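PDB 2XZJ: extracellular sialidase/neuraminidase, putative from Aspergillus fumigatus, which probably hydrolyses sialic acid-type glycosidic linkages, with KDN-linked glycans as its likely preferred substrates, using a six-bladed beta-propeller scaffold. Local coordinates for residues N243-Q248 with D273-G278; K6-Y11 with N376-L381. One frame throughout, in Å; residues are numbered along the deposited sequence.

Contact 1. Residues N243-Q248 with D273-G278; sequences NDRPSQ and DPACQG. With KFN (2,6-anhydro-3-deoxy-D-glycero-D-galacto-non-2-enonic acid), chain E.
R245 lays its side chain along the backbone of A275-Q277: R245 CG stands 3.4 Å from C276 O and R245 CD 3.5 Å from C276 C. With CG anti to the backbone N (chi1 172°) and the chain extended from CG to NE, the guanidinium is carried past this peptide to the ligand KFN. Its two faces are occupied differently. A275 O lies 3.3 Å above one, toward the rim, and KFN C8 lies over the opposite face. Although R245 NH2 comes near A275 O, the angle is poor for a hydrogen bond, and that oxygen accepts from R302 NH2 instead. The plane itself points at the ligand carboxylate, where O1A takes a bond from R245 NH1 at 3.2 Å and another from NH2 of the same length. E229 forms a salt bridge with NH1, which probably helps to fix the rotation of the group. R39 and R302 also donate to KFN, consistent with the arginine triad that holds the substrate carboxylate in sialidases.

Behind this, D273 shapes the loop that R245 lies against. D273 OD1 accepts from C276 N at 2.9 Å (angle 162°), on its syn side, an Asx motif, while P246 CD packs 3.3 Å from the same OD1. R252 and N295 engage OD2. Residues 243-248 run off the end of strand 240-244 before the chain returns in strand 250-258; residues 273-278 link strand 272-273 of that sheet to strand 279-284, the first of the next propeller blade.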
# COMPACT_ATOMS: atom_id res chain seq x y z
N ASN A 243 -4.94 0.27 11.93
CA ASN A 243 -4.54 -1.11 12.02
C ASN A 243 -3.13 -1.18 11.48
O ASN A 243 -2.88 -1.15 10.26
CB ASN A 243 -5.55 -2.02 11.28
CG ASN A 243 -5.16 -3.49 11.30
OD1 ASN A 243 -4.00 -3.84 11.09
ND2 ASN A 243 -6.14 -4.35 11.53
N ASP A 244 -2.20 -1.26 12.41
CA ASP A 244 -0.79 -1.02 12.15
C ASP A 244 0.03 -2.29 12.22
O ASP A 244 -0.32 -3.23 12.93
CB ASP A 244 -0.25 -0.08 13.21
CG ASP A 244 -0.70 1.35 13.01
OD1 ASP A 244 -1.71 1.60 12.29
OD2 ASP A 244 -0.02 2.21 13.62
N ARG A 245 1.15 -2.29 11.51
CA ARG A 245 2.14 -3.38 11.60
C ARG A 245 2.75 -3.41 13.00
O ARG A 245 3.11 -2.36 13.54
CB ARG A 245 3.24 -3.13 10.56
CG ARG A 245 4.44 -4.04 10.63
CD ARG A 245 5.40 -3.68 9.51
NE ARG A 245 6.73 -4.20 9.75
CZ ARG A 245 7.66 -4.34 8.81
NH1 ARG A 245 7.38 -4.01 7.54
NH2 ARG A 245 8.85 -4.82 9.13
N PRO A 246 2.87 -4.61 13.62
CA PRO A 246 3.49 -4.60 14.94
C PRO A 246 5.01 -4.45 14.89
O PRO A 246 5.64 -4.76 13.86
CB PRO A 246 3.11 -5.97 15.51
CG PRO A 246 2.95 -6.86 14.28
CD PRO A 246 2.39 -5.95 13.22
N SER A 247 5.59 -3.94 15.98
CA SER A 247 7.05 -3.80 16.06
C SER A 247 7.77 -5.15 16.04
O SER A 247 8.86 -5.27 15.49
CB SER A 247 7.51 -2.90 17.23
OG SER A 247 7.13 -3.41 18.51
N GLN A 248 7.14 -6.16 16.63
CA GLN A 248 7.67 -7.51 16.63
C GLN A 248 6.59 -8.46 16.14
O GLN A 248 5.39 -8.20 16.30
CB GLN A 248 8.11 -7.92 18.05
CG GLN A 248 9.10 -6.96 18.73
CD GLN A 248 10.53 -7.05 18.19
OE1 GLN A 248 10.85 -7.93 17.39
NE2 GLN A 248 11.39 -6.15 18.64
N ASP A 273 0.05 -11.64 12.43
CA ASP A 273 0.82 -10.86 11.47
C ASP A 273 2.28 -11.11 11.76
O ASP A 273 2.67 -11.22 12.93
CB ASP A 273 0.51 -9.38 11.61
CG ASP A 273 1.21 -8.54 10.54
OD1 ASP A 273 2.37 -8.12 10.77
OD2 ASP A 273 0.60 -8.31 9.47
N PRO A 274 3.10 -11.24 10.69
CA PRO A 274 4.50 -11.64 10.86
C PRO A 274 5.45 -10.45 10.95
O PRO A 274 6.64 -10.59 10.66
CB PRO A 274 4.78 -12.42 9.58
CG PRO A 274 3.97 -11.65 8.53
CD PRO A 274 2.71 -11.23 9.26
N ALA A 275 4.94 -9.29 11.37
CA ALA A 275 5.65 -8.00 11.26
C ALA A 275 5.81 -7.66 9.77
O ALA A 275 6.91 -7.68 9.21
CB ALA A 275 7.00 -8.02 11.99
N CYS A 276 4.68 -7.38 9.14
CA CYS A 276 4.67 -6.98 7.74
C CYS A 276 3.55 -5.95 7.54
O CYS A 276 2.67 -5.83 8.39
CB CYS A 276 4.44 -8.23 6.88
SG CYS A 276 4.42 -8.01 5.05
N GLN A 277 3.61 -5.19 6.45
CA GLN A 277 2.50 -4.28 6.09
C GLN A 277 1.23 -5.09 5.72
O GLN A 277 1.30 -6.30 5.36
CB GLN A 277 2.99 -3.34 4.97
CG GLN A 277 1.99 -2.35 4.37
CD GLN A 277 1.22 -2.91 3.16
OE1 GLN A 277 1.15 -4.11 2.97
NE2 GLN A 277 0.66 -2.02 2.34
N GLY A 278 0.08 -4.44 5.86
CA GLY A 278 -1.21 -5.01 5.46
C GLY A 278 -2.04 -3.90 4.81
O GLY A 278 -1.57 -2.75 4.70
C1 KFN E . 9.89 -4.89 4.97
C3 KFN E . 10.02 -2.75 3.65
C4 KFN E . 10.14 -1.21 3.55
C5 KFN E . 10.75 -0.63 4.85
C6 KFN E . 10.09 -1.27 6.10
C7 KFN E . 10.69 -0.81 7.45
C8 KFN E . 9.87 -1.26 8.67
C9 KFN E . 10.63 -1.03 9.96
O5 KFN E . 10.62 0.81 4.91
O1B KFN E . 9.72 -5.49 3.90
O1A KFN E . 9.91 -5.41 6.12
O4 KFN E . 10.88 -0.88 2.36
O6 KFN E . 10.22 -2.73 6.07
C2 KFN E . 10.05 -3.39 4.89
O7 KFN E . 11.99 -1.38 7.60
O8 KFN E . 8.62 -0.57 8.73
O9 KFN E . 10.81 0.38 10.19

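Contact 2. Residues K6-Y11 with N376-L381; sequences KSAAPY and NLSWIL
N376 and Y11 are joined by bonds running both ways. N376 OD1 accepts from Y11 N at 2.8 Å and from W379 N, one turn into the helix, at 2.9 Å. The two donors reach it from opposite faces of the amide plane, so the oxygen is gripped from both sides. N376 is the N-cap residue of helix 377-381, and the bond from W379 N is its capping bond. The other end of the amide is used as well: N376 ND2 donates to A9 O at 2.9 Å, with that oxygen only 1° out of the amide plane. A chi1 of 58° sets CG between the backbone N and the carbonyl carbon, where one side chain can serve both the helix and residues 9-11. In the backbone, N376 N gives its hydrogen to Y11 O.

This pairing continues, just beyond the strand ends, the antiparallel match of strand 12-18 with 368-375. Strand 12-18, outermost in its sheet, completes a blade otherwise built from 334-343, 349-356 and 368-375, the velcro closure of beta-propellers.

A chi1 of 169° swings S378 OG toward residues 8-10, where it donates to A8 O at 2.6 Å from above the carbonyl plane. P10 N also lies near S378 OG, but has no hydrogen to give; the ring simply packs there, P10 CD being 3.3 Å from S378 OG. P10 CB meets W379 CB in apolar contact at 4.3 Å, while the extended K6 chain passes obliquely over L381, K6 CE coming 3.5 Å from L381 O. K6 O accepts from N382 ND2, Y11 OH bonds R374, and R322 NH1 reaches W379 O while R322 forms a cation-pi pair with the indole.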
# COMPACT_ATOMS: atom_id res chain seq x y z
N LYS A 6 -22.79 -13.73 -1.17
CA LYS A 6 -22.44 -15.15 -1.26
C LYS A 6 -23.19 -15.90 -2.38
O LYS A 6 -22.67 -16.89 -2.91
CB LYS A 6 -22.68 -15.81 0.08
CG LYS A 6 -21.94 -17.11 0.25
CD LYS A 6 -22.22 -17.65 1.61
CE LYS A 6 -21.56 -18.99 1.82
NZ LYS A 6 -21.55 -19.27 3.27
N SER A 7 -24.38 -15.42 -2.74
CA SER A 7 -25.21 -16.05 -3.78
C SER A 7 -24.84 -15.64 -5.20
O SER A 7 -25.33 -16.23 -6.17
CB SER A 7 -26.70 -15.76 -3.55
OG SER A 7 -27.12 -16.25 -2.29
N ALA A 8 -24.00 -14.61 -5.32
CA ALA A 8 -23.50 -14.19 -6.63
C ALA A 8 -22.51 -15.24 -7.13
O ALA A 8 -21.85 -15.92 -6.34
CB ALA A 8 -22.83 -12.83 -6.54
N ALA A 9 -22.38 -15.37 -8.45
CA ALA A 9 -21.36 -16.24 -9.02
C ALA A 9 -20.00 -15.71 -8.54
O ALA A 9 -19.70 -14.52 -8.70
CB ALA A 9 -21.43 -16.24 -10.55
N PRO A 10 -19.21 -16.57 -7.91
CA PRO A 10 -17.88 -16.17 -7.47
C PRO A 10 -16.98 -15.87 -8.66
O PRO A 10 -17.09 -16.54 -9.69
CB PRO A 10 -17.36 -17.39 -6.70
CG PRO A 10 -18.29 -18.47 -6.98
CD PRO A 10 -19.60 -17.87 -7.34
N TYR A 11 -16.11 -14.88 -8.52
CA TYR A 11 -15.21 -14.47 -9.60
C TYR A 11 -13.80 -14.22 -9.08
O TYR A 11 -13.62 -13.57 -8.06
CB TYR A 11 -15.76 -13.19 -10.25
CG TYR A 11 -14.84 -12.55 -11.27
CD1 TYR A 11 -13.75 -11.77 -10.87
CD2 TYR A 11 -15.08 -12.71 -12.63
CE1 TYR A 11 -12.92 -11.18 -11.80
CE2 TYR A 11 -14.25 -12.12 -13.58
CZ TYR A 11 -13.17 -11.36 -13.15
OH TYR A 11 -12.36 -10.78 -14.08
N ASN A 376 -14.47 -11.10 -6.36
CA ASN A 376 -15.62 -10.46 -5.76
C ASN A 376 -15.85 -10.97 -4.35
O ASN A 376 -15.15 -11.87 -3.89
CB ASN A 376 -16.88 -10.60 -6.63
CG ASN A 376 -17.24 -12.05 -6.91
OD1 ASN A 376 -16.58 -12.99 -6.44
ND2 ASN A 376 -18.30 -12.23 -7.69
N LEU A 377 -16.84 -10.40 -3.68
CA LEU A 377 -17.14 -10.78 -2.30
C LEU A 377 -17.60 -12.22 -2.25
O LEU A 377 -17.21 -12.98 -1.34
CB LEU A 377 -18.22 -9.88 -1.73
CG LEU A 377 -17.98 -8.39 -1.50
CD1 LEU A 377 -19.35 -7.70 -1.37
CD2 LEU A 377 -17.11 -8.16 -0.27
N SER A 378 -18.38 -12.62 -3.25
CA SER A 378 -18.79 -14.02 -3.38
C SER A 378 -17.62 -14.98 -3.33
O SER A 378 -17.67 -15.99 -2.62
CB SER A 378 -19.59 -14.25 -4.65
OG SER A 378 -19.76 -15.65 -4.85
N TRP A 379 -16.55 -14.68 -4.07
CA TRP A 379 -15.35 -15.49 -4.02
C TRP A 379 -14.84 -15.60 -2.59
O TRP A 379 -14.53 -16.70 -2.13
CB TRP A 379 -14.25 -14.95 -4.95
CG TRP A 379 -13.02 -15.86 -4.98
CD1 TRP A 379 -12.83 -16.98 -5.75
CD2 TRP A 379 -11.84 -15.73 -4.17
NE1 TRP A 379 -11.60 -17.54 -5.48
CE2 TRP A 379 -10.97 -16.80 -4.51
CE3 TRP A 379 -11.43 -14.81 -3.19
CZ2 TRP A 379 -9.72 -16.97 -3.90
CZ3 TRP A 379 -10.18 -14.99 -2.59
CH2 TRP A 379 -9.34 -16.05 -2.95
N ILE A 380 -14.78 -14.49 -1.86
CA ILE A 380 -14.28 -14.51 -0.49
C ILE A 380 -15.14 -15.44 0.37
O ILE A 380 -14.63 -16.29 1.09
CB ILE A 380 -14.25 -13.11 0.16
CG1 ILE A 380 -13.41 -12.12 -0.65
CG2 ILE A 380 -13.73 -13.20 1.59
CD1 ILE A 380 -13.46 -10.70 -0.09
N LEU A 381 -16.45 -15.26 0.26
CA LEU A 381 -17.45 -15.90 1.12
C LEU A 381 -17.67 -17.39 0.88
O LEU A 381 -18.17 -18.10 1.77
CB LEU A 381 -18.78 -15.16 0.99
CG LEU A 381 -18.79 -13.74 1.53
CD1 LEU A 381 -19.97 -12.97 0.97
CD2 LEU A 381 -18.79 -13.82 3.04

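In the fold
Contact 1 is nested along the chain inside the long loop closed by contact 2, yet the two share no strand and do not touch: their centres are 28 Å apart and their nearest atoms about 14 Å. Contact 1 lies nearer the middle of the chain, about 13 Å from its centre to that of the contact, against 24 Å for contact 2. Four of the nine touching residues of contact 2 are buried and four exposed, against four buried and one exposed of seven in contact 1. Chemistry follows place. Residues 243-248 and 273-278 meet by van der Waals packing while the arginine's polar end serves the ligand; residues 6-11 and 376-381 are tied by four direct hydrogen bonds joining the two chain ends.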